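Local coordinates for protein AmbC (Sorangium cellulosum, PDB 5O15) that probably dehydrates and then cyclises a polyketide intermediate to an oxygen heterocycle during ambruticin biosynthesis, as a bifunctional dehydratase-cyclase domain, at residues D30-V35 / G110-A115; H45-D50 / G208-L213; L49-V52 / V57-P60. All blocks are in the same frame, centred on the assembly; numbering follows the deposited sequence.

Interaction 1 of 3, residues D30-V35 / G110-A115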
loop_
_atom_site.group_PDB
_atom_site.type_symbol
_atom_site.label_atom_id
_atom_site.label_comp_id
_atom_site.label_asym_id
_atom_site.label_seq_id
_atom_site.Cartn_x
_atom_site.Cartn_y
_atom_site.Cartn_z
ATOM N N ASP A 30 10.411 20.097 -22.646
ATOM C CA ASP A 30 11.796 20.104 -23.093
ATOM C C ASP A 30 12.454 18.729 -23.050
ATOM O O ASP A 30 13.609 18.596 -23.478
ATOM C CB ASP A 30 12.609 21.099 -22.257
ATOM C CG ASP A 30 12.773 20.665 -20.788
ATOM O OD1 ASP A 30 11.908 19.925 -20.172
ATOM O OD2 ASP A 30 13.822 21.079 -20.257
ATOM N N ARG A 31 11.755 17.716 -22.537
ATOM C CA ARG A 31 12.260 16.347 -22.437
ATOM C C ARG A 31 11.053 15.429 -22.242
ATOM O O ARG A 31 9.935 15.889 -21.977
ATOM C CB ARG A 31 13.245 16.208 -21.274
ATOM C CG ARG A 31 12.700 16.610 -19.905
ATOM C CD ARG A 31 13.816 16.495 -18.844
ATOM N NE ARG A 31 13.491 17.141 -17.570
ATOM C CZ ARG A 31 12.984 16.546 -16.506
ATOM N NH1 ARG A 31 12.712 15.251 -16.525
ATOM N NH2 ARG A 31 12.756 17.277 -15.427
ATOM N N ASP A 32 11.285 14.135 -22.434
ATOM C CA ASP A 32 10.251 13.121 -22.200
ATOM C C ASP A 32 10.161 12.880 -20.705
ATOM O O ASP A 32 10.977 12.162 -20.119
ATOM C CB ASP A 32 10.594 11.832 -22.930
ATOM C CG ASP A 32 9.515 10.751 -22.754
ATOM O OD1 ASP A 32 8.422 11.086 -22.291
ATOM O OD2 ASP A 32 9.748 9.574 -23.106
ATOM N N GLY A 33 9.202 13.535 -20.090
ATOM C CA GLY A 33 8.992 13.343 -18.659
ATOM C C GLY A 33 7.711 14.018 -18.232
ATOM O O GLY A 33 7.070 14.742 -18.993
ATOM N N TYR A 34 7.359 13.782 -16.974
ATOM C CA TYR A 34 6.146 14.323 -16.378
ATOM C C TYR A 34 6.436 14.745 -14.952
ATOM O O TYR A 34 7.279 14.157 -14.274
ATOM C CB TYR A 34 4.988 13.320 -16.312
ATOM C CG TYR A 34 4.485 12.873 -17.660
ATOM C CD1 TYR A 34 5.182 11.952 -18.428
ATOM C CD2 TYR A 34 3.247 13.289 -18.114
ATOM C CE1 TYR A 34 4.686 11.510 -19.649
ATOM C CE2 TYR A 34 2.740 12.851 -19.338
ATOM C CZ TYR A 34 3.449 11.957 -20.090
ATOM O OH TYR A 34 2.929 11.517 -21.287
ATOM N N VAL A 35 5.663 15.722 -14.475
ATOM C CA VAL A 35 5.717 16.197 -13.093
ATOM C C VAL A 35 4.290 16.321 -12.584
ATOM O O VAL A 35 3.523 17.165 -13.060
ATOM C CB VAL A 35 6.469 17.528 -12.956
ATOM C CG1 VAL A 35 6.501 17.964 -11.505
ATOM C CG2 VAL A 35 7.877 17.376 -13.485
ATOM N N GLY A 110 10.464 0.098 -22.750
ATOM C CA GLY A 110 9.112 0.482 -22.412
ATOM C C GLY A 110 8.903 0.781 -20.940
ATOM O O GLY A 110 7.788 0.606 -20.426
ATOM N N ARG A 111 9.940 1.255 -20.245
ATOM C CA ARG A 111 9.871 1.505 -18.811
ATOM C C ARG A 111 10.261 2.937 -18.517
ATOM O O ARG A 111 11.034 3.546 -19.295
ATOM C CB ARG A 111 10.806 0.560 -18.094
ATOM C CG ARG A 111 10.360 -0.868 -18.266
ATOM C CD ARG A 111 11.501 -1.873 -18.099
ATOM N NE ARG A 111 11.952 -1.972 -16.717
ATOM C CZ ARG A 111 11.327 -2.677 -15.775
ATOM N NH1 ARG A 111 10.198 -3.308 -16.061
ATOM N NH2 ARG A 111 11.814 -2.745 -14.539
ATOM N N ARG A 112 9.728 3.496 -17.436
ATOM C CA ARG A 112 10.025 4.849 -16.980
ATOM C C ARG A 112 10.401 4.844 -15.509
ATOM O O ARG A 112 9.636 4.314 -14.670
ATOM C CB ARG A 112 8.856 5.811 -17.136
ATOM C CG ARG A 112 8.393 6.092 -18.561
ATOM C CD ARG A 112 7.227 7.016 -18.547
ATOM N NE ARG A 112 6.687 7.363 -19.843
ATOM C CZ ARG A 112 7.040 8.439 -20.530
ATOM N NH1 ARG A 112 7.948 9.271 -20.037
ATOM N NH2 ARG A 112 6.472 8.689 -21.705
ATOM N N GLY A 113 11.510 5.460 -15.136
ATOM C CA GLY A 113 11.760 5.681 -13.721
ATOM C C GLY A 113 10.806 6.703 -13.140
ATOM O O GLY A 113 10.218 7.526 -13.831
ATOM N N PHE A 114 10.603 6.626 -11.819
ATOM C CA PHE A 114 9.789 7.620 -11.140
ATOM C C PHE A 114 10.298 7.800 -9.718
ATOM O O PHE A 114 11.018 6.955 -9.194
ATOM C CB PHE A 114 8.294 7.239 -11.130
ATOM C CG PHE A 114 7.975 6.131 -10.178
ATOM C CD1 PHE A 114 8.044 4.817 -10.562
ATOM C CD2 PHE A 114 7.639 6.432 -8.864
ATOM C CE1 PHE A 114 7.777 3.802 -9.668
ATOM C CE2 PHE A 114 7.340 5.391 -7.932
ATOM C CZ PHE A 114 7.442 4.115 -8.346
ATOM N N ALA A 115 9.873 8.876 -9.083
ATOM C CA ALA A 115 10.134 9.102 -7.663
ATOM C C ALA A 115 8.945 9.837 -7.060
ATOM O O ALA A 115 8.238 10.554 -7.763
ATOM C CB ALA A 115 11.424 9.882 -7.399
#

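Interaction 2 of 3, residues H45-D50 / G208-L213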
loop_
_atom_site.group_PDB
_atom_site.type_symbol
_atom_site.label_atom_id
_atom_site.label_comp_id
_atom_site.label_asym_id
_atom_site.label_seq_id
_atom_site.Cartn_x
_atom_site.Cartn_y
_atom_site.Cartn_z
ATOM N N HIS A 45 -8.168 14.525 4.891
ATOM C CA HIS A 45 -7.941 13.086 4.909
ATOM C C HIS A 45 -7.478 12.674 6.294
ATOM O O HIS A 45 -6.400 12.099 6.452
ATOM C CB HIS A 45 -6.929 12.692 3.830
ATOM C CG HIS A 45 -7.491 12.853 2.466
ATOM N ND1 HIS A 45 -8.246 11.878 1.851
ATOM C CD2 HIS A 45 -7.517 13.925 1.642
ATOM C CE1 HIS A 45 -8.685 12.330 0.695
ATOM N NE2 HIS A 45 -8.268 13.577 0.551
ATOM N N ALA A 46 -8.295 12.951 7.306
ATOM C CA ALA A 46 -7.913 12.648 8.675
ATOM C C ALA A 46 -7.672 11.161 8.879
ATOM O O ALA A 46 -6.920 10.793 9.785
ATOM C CB ALA A 46 -8.978 13.152 9.654
ATOM N N TRP A 47 -8.274 10.305 8.051
ATOM C CA TRP A 47 -8.040 8.872 8.156
ATOM C C TRP A 47 -6.562 8.496 8.141
ATOM O O TRP A 47 -6.199 7.469 8.730
ATOM C CB TRP A 47 -8.788 8.098 7.075
ATOM C CG TRP A 47 -8.384 8.410 5.657
ATOM C CD1 TRP A 47 -8.903 9.375 4.839
ATOM C CD2 TRP A 47 -7.389 7.733 4.876
ATOM N NE1 TRP A 47 -8.281 9.348 3.609
ATOM C CE2 TRP A 47 -7.361 8.339 3.608
ATOM C CE3 TRP A 47 -6.536 6.659 5.124
ATOM C CZ2 TRP A 47 -6.526 7.912 2.615
ATOM C CZ3 TRP A 47 -5.688 6.253 4.115
ATOM C CH2 TRP A 47 -5.694 6.885 2.888
ATOM N N VAL A 48 -5.693 9.263 7.441
ATOM C CA VAL A 48 -4.299 8.838 7.376
ATOM C C VAL A 48 -3.669 8.849 8.757
ATOM O O VAL A 48 -2.697 8.130 9.003
ATOM C CB VAL A 48 -3.470 9.681 6.376
ATOM C CG1 VAL A 48 -4.042 9.537 4.992
ATOM C CG2 VAL A 48 -3.374 11.149 6.778
ATOM N N LEU A 49 -4.177 9.697 9.659
ATOM C CA LEU A 49 -3.640 9.796 11.014
ATOM C C LEU A 49 -3.910 8.558 11.846
ATOM O O LEU A 49 -3.335 8.417 12.933
ATOM C CB LEU A 49 -4.187 11.045 11.712
ATOM C CG LEU A 49 -3.834 12.378 11.042
ATOM C CD1 LEU A 49 -4.576 13.534 11.746
ATOM C CD2 LEU A 49 -2.325 12.568 11.038
ATOM N N ASP A 50 -4.815 7.678 11.398
ATOM C CA ASP A 50 -5.002 6.417 12.086
ATOM C C ASP A 50 -3.855 5.452 11.842
ATOM O O ASP A 50 -3.790 4.406 12.523
ATOM C CB ASP A 50 -6.296 5.757 11.610
ATOM C CG ASP A 50 -7.568 6.433 12.115
ATOM O OD1 ASP A 50 -7.476 7.357 12.940
ATOM O OD2 ASP A 50 -8.659 6.003 11.667
ATOM N N GLY A 208 -7.436 5.265 -6.915
ATOM C CA GLY A 208 -7.241 4.085 -7.728
ATOM C C GLY A 208 -7.447 2.835 -6.886
ATOM O O GLY A 208 -8.309 1.996 -7.178
ATOM N N LEU A 209 -6.654 2.704 -5.831
ATOM C CA LEU A 209 -6.853 1.700 -4.804
ATOM C C LEU A 209 -6.607 2.374 -3.465
ATOM O O LEU A 209 -5.472 2.741 -3.140
ATOM C CB LEU A 209 -5.939 0.511 -5.036
ATOM C CG LEU A 209 -6.088 -0.619 -4.021
ATOM C CD1 LEU A 209 -7.531 -1.120 -3.902
ATOM C CD2 LEU A 209 -5.168 -1.752 -4.381
ATOM N N HIS A 210 -7.686 2.580 -2.705
ATOM C CA HIS A 210 -7.566 3.321 -1.475
ATOM C C HIS A 210 -6.437 2.712 -0.646
ATOM O O HIS A 210 -6.433 1.494 -0.394
ATOM C CB HIS A 210 -8.877 3.211 -0.693
ATOM C CG HIS A 210 -8.999 4.179 0.427
ATOM N ND1 HIS A 210 -8.190 4.124 1.542
ATOM C CD2 HIS A 210 -9.845 5.221 0.621
ATOM C CE1 HIS A 210 -8.550 5.072 2.392
ATOM N NE2 HIS A 210 -9.559 5.748 1.861
ATOM N N PRO A 211 -5.504 3.515 -0.158
ATOM C CA PRO A 211 -4.372 2.948 0.589
ATOM C C PRO A 211 -4.748 2.154 1.811
ATOM O O PRO A 211 -4.029 1.215 2.174
ATOM C CB PRO A 211 -3.550 4.200 0.933
ATOM C CG PRO A 211 -3.830 5.133 -0.199
ATOM C CD PRO A 211 -5.291 4.928 -0.524
ATOM N N ALA A 212 -5.852 2.504 2.473
ATOM C CA ALA A 212 -6.256 1.720 3.634
ATOM C C ALA A 212 -6.814 0.352 3.246
ATOM O O ALA A 212 -6.754 -0.584 4.040
ATOM C CB ALA A 212 -7.271 2.489 4.484
ATOM N N LEU A 213 -7.300 0.214 2.021
ATOM C CA LEU A 213 -7.805 -1.060 1.549
ATOM C C LEU A 213 -6.662 -1.982 1.138
ATOM O O LEU A 213 -6.630 -3.151 1.535
ATOM C CB LEU A 213 -8.822 -0.810 0.434
ATOM C CG LEU A 213 -9.553 -2.013 -0.116
ATOM C CD1 LEU A 213 -10.333 -2.757 0.975
ATOM C CD2 LEU A 213 -10.481 -1.570 -1.182
#

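Interaction 3 of 3, residues L49-V52 / V57-P60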
loop_
_atom_site.group_PDB
_atom_site.type_symbol
_atom_site.label_atom_id
_atom_site.label_comp_id
_atom_site.label_asym_id
_atom_site.label_seq_id
_atom_site.Cartn_x
_atom_site.Cartn_y
_atom_site.Cartn_z
ATOM N N LEU A 49 -4.177 9.697 9.659
ATOM C CA LEU A 49 -3.640 9.796 11.014
ATOM C C LEU A 49 -3.910 8.558 11.846
ATOM O O LEU A 49 -3.335 8.417 12.933
ATOM C CB LEU A 49 -4.187 11.045 11.712
ATOM C CG LEU A 49 -3.834 12.378 11.042
ATOM C CD1 LEU A 49 -4.576 13.534 11.746
ATOM C CD2 LEU A 49 -2.325 12.568 11.038
ATOM N N ASP A 50 -4.815 7.678 11.398
ATOM C CA ASP A 50 -5.002 6.417 12.086
ATOM C C ASP A 50 -3.855 5.452 11.842
ATOM O O ASP A 50 -3.790 4.406 12.523
ATOM C CB ASP A 50 -6.296 5.757 11.610
ATOM C CG ASP A 50 -7.568 6.433 12.115
ATOM O OD1 ASP A 50 -7.476 7.357 12.940
ATOM O OD2 ASP A 50 -8.659 6.003 11.667
ATOM N N HIS A 51 -2.920 5.785 10.935
ATOM C CA HIS A 51 -1.804 4.894 10.634
ATOM C C HIS A 51 -0.644 5.190 11.573
ATOM O O HIS A 51 0.362 5.820 11.229
ATOM C CB HIS A 51 -1.368 5.000 9.174
ATOM C CG HIS A 51 -0.451 3.893 8.783
ATOM N ND1 HIS A 51 0.880 4.115 8.515
ATOM C CD2 HIS A 51 -0.642 2.567 8.625
ATOM C CE1 HIS A 51 1.466 2.974 8.199
ATOM N NE2 HIS A 51 0.560 2.009 8.268
ATOM N N VAL A 52 -0.794 4.682 12.800
ATOM C CA VAL A 52 0.197 4.829 13.853
ATOM C C VAL A 52 1.037 3.566 13.883
ATOM O O VAL A 52 0.503 2.473 14.134
ATOM C CB VAL A 52 -0.460 5.100 15.213
ATOM C CG1 VAL A 52 0.611 5.317 16.273
ATOM C CG2 VAL A 52 -1.417 6.295 15.122
ATOM N N VAL A 57 3.426 8.408 13.729
ATOM C CA VAL A 57 2.338 8.613 12.779
ATOM C C VAL A 57 2.958 8.878 11.411
ATOM O O VAL A 57 3.574 9.928 11.192
ATOM C CB VAL A 57 1.439 9.774 13.214
ATOM C CG1 VAL A 57 0.244 9.838 12.303
ATOM C CG2 VAL A 57 1.029 9.638 14.693
ATOM N N ILE A 58 2.810 7.935 10.494
ATOM C CA ILE A 58 3.411 8.048 9.167
ATOM C C ILE A 58 2.388 7.620 8.126
ATOM O O ILE A 58 1.504 6.798 8.387
ATOM C CB ILE A 58 4.695 7.207 9.012
ATOM C CG1 ILE A 58 4.429 5.721 9.285
ATOM C CG2 ILE A 58 5.807 7.805 9.844
ATOM C CD1 ILE A 58 5.655 4.838 9.061
ATOM N N LEU A 59 2.515 8.170 6.928
ATOM C CA LEU A 59 1.649 7.767 5.841
ATOM C C LEU A 59 1.861 6.275 5.573
ATOM O O LEU A 59 2.994 5.809 5.597
ATOM C CB LEU A 59 1.985 8.611 4.605
ATOM C CG LEU A 59 0.961 8.573 3.456
ATOM C CD1 LEU A 59 -0.384 9.237 3.815
ATOM C CD2 LEU A 59 1.545 9.153 2.215
ATOM N N PRO A 60 0.811 5.489 5.339
ATOM C CA PRO A 60 1.056 4.088 4.959
ATOM C C PRO A 60 1.839 3.992 3.663
ATOM O O PRO A 60 1.590 4.740 2.722
ATOM C CB PRO A 60 -0.351 3.504 4.792
ATOM C CG PRO A 60 -1.202 4.667 4.512
ATOM C CD PRO A 60 -0.618 5.812 5.305
#

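Interaction 1 of 3, residues D30-V35 / G110-A115
Tyr34 brings one edge of its ring over a face of the Arg112 guanidinium: CE1 sits 3.9 Å from Arg112 NH2, above the plane and shifted toward its rim. The two planes stand 82° apart, so the phenol meets the cation with its C-H edge and does not stack on it. In its own plane the same guanidinium holds Asp32. NH1 and NH2 reach the carboxylate end-on and both fasten on a single oxygen, Asp32 OD1 lying 2.9 Å from Arg112 NH1 and 3.1 Å from Arg112 NH2. NH2 uses the syn lone pair of OD1, while NH1 arrives from above the carboxylate plane; the carboxylate and guanidinium planes stand 86° apart. Asp32 reaches inward because its CG is anti to the backbone N (chi1 -178°); Arg112 supplies an extended chain. The backbones themselves stay apart, with Gly33 CA and Arg112 CA 8.7 Å from each other, because strand 96-103 runs between strands 34-41 and 112-120 and the side chains bridge over its end. The loop that follows that strand completes the network: Glu104 O takes a further bond from Arg112 NH1, and Leu106 N gives one to Asp32 OD2. A buried arginine thus has its charge answered by one carboxylate oxygen and a main-chain carbonyl, and this concentrated pairing probably keeps both groups ionised where strands 34-41 and 112-120 begin.

Interaction 2 of 3, residues H45-D50 / G208-L213
Trp47 and His210 approach from opposite directions, and the imidazole leads with CE1 over one face of the indole, 3.4 Å from Trp47 CH2. The ring planes are inclined at 44° and the centroid of the six-membered ring lies 4.3 Å from that of the imidazole, an oblique meeting that is neither a stack nor a T. Trp47 CG lies between the backbone N and the carbonyl carbon (chi1 63°), which swings the indole across toward His210; Val48 CG1 backs its other face, so the ring is sandwiched.

Apolar contacts finish the rim. Pro211 CB meets the indole edge 4.0 Å from Trp47 CH2, and Ala212 CB lies 4.1 Å from Trp47 CZ3.

No hydrogen bond crosses between 45-50 and 208-213, but each flat group is fixed from its own side. Trp47 NE1 donates to His45 ND1 at 3.1 Å, in the plane of that imidazole, which limits rotation of the indole. His210 is the N-cap of helix 211-225: its ND1 accepts from Ala212 N at 3.0 Å, in the ring plane, turning CE1 and NE2 toward the tryptophan.

All four touching residues are buried. A 3-10 turn from the first dehydratase region here packs on the capped start of a helix in the second, joining the halves of the double hotdog fold; the His-Pro-Ala opening of that helix probably marks the active-site side, as in related polyketide synthase dehydratases.

Interaction 3 of 3, residues L49-V52 / V57-P60
His51 has its CG anti to the backbone N (chi1 -167°), and a chi2 of -110° then turns the imidazole so that ND1 faces the carbonyl of Ile58. The bond from His51 ND1 to Ile58 O is 2.8 Å long and fairly straight; the oxygen lies close to the imidazole plane, while the donor stands tilted from the carbonyl plane. Pro60 takes one face of the same ring, with its CB 3.8 Å from the ring centroid, almost on the normal: a CH-pi contact, with Pro60 CA 3.5 Å from His51 CE1 nearer the rim. Edge and face are both gripped, which fixes the rotation of the imidazole; Phe177 also meets this ring. With an alanine here, the Ile58 carbonyl would probably be left without its imidazole donor and a gap would open beside Pro60.

His51 is also the centre of an inverse gamma turn, closed by a weak bond from Val52 N to Asp50 O. His51 O accepts a weak 3.3 Å bond from Ile58 N. Next to it Val52 and Val57 form an antiparallel non-hydrogen-bonded pair, their CG2 methyls 4.2 Å apart, while Leu49 CD2 touches Val57 CG1 at 4.0 Å.

The run from His51 to Pro60 matches the HxxxGxxxxP signature of polyketide synthase dehydratases, whose histidine usually serves as the catalytic base, so this hairpin probably sets His51 in the active site.

How the interactions relate
Interactions 2 and 3 form one neighbourhood: their centres are 9 Å apart, and the segments 45-50 and 49-52 overlap at Leu49 and Asp50. They also touch directly, Val48 CG1 meeting Leu59 CD1 at 3.9 Å, so packing runs from His210 through Trp47 and Val48 to Leu59. The turn 45-50 thereby ties the hairpin holding His51 to the start of helix 211-225, the helix that in related dehydratases bears the catalytic acid; both contacts probably frame the active site. Interaction 1 lies well away, its centre about 27 Å from that of interaction 2 and 29 Å from that of interaction 3, with no touch, at the far end of the first hotdog's strands.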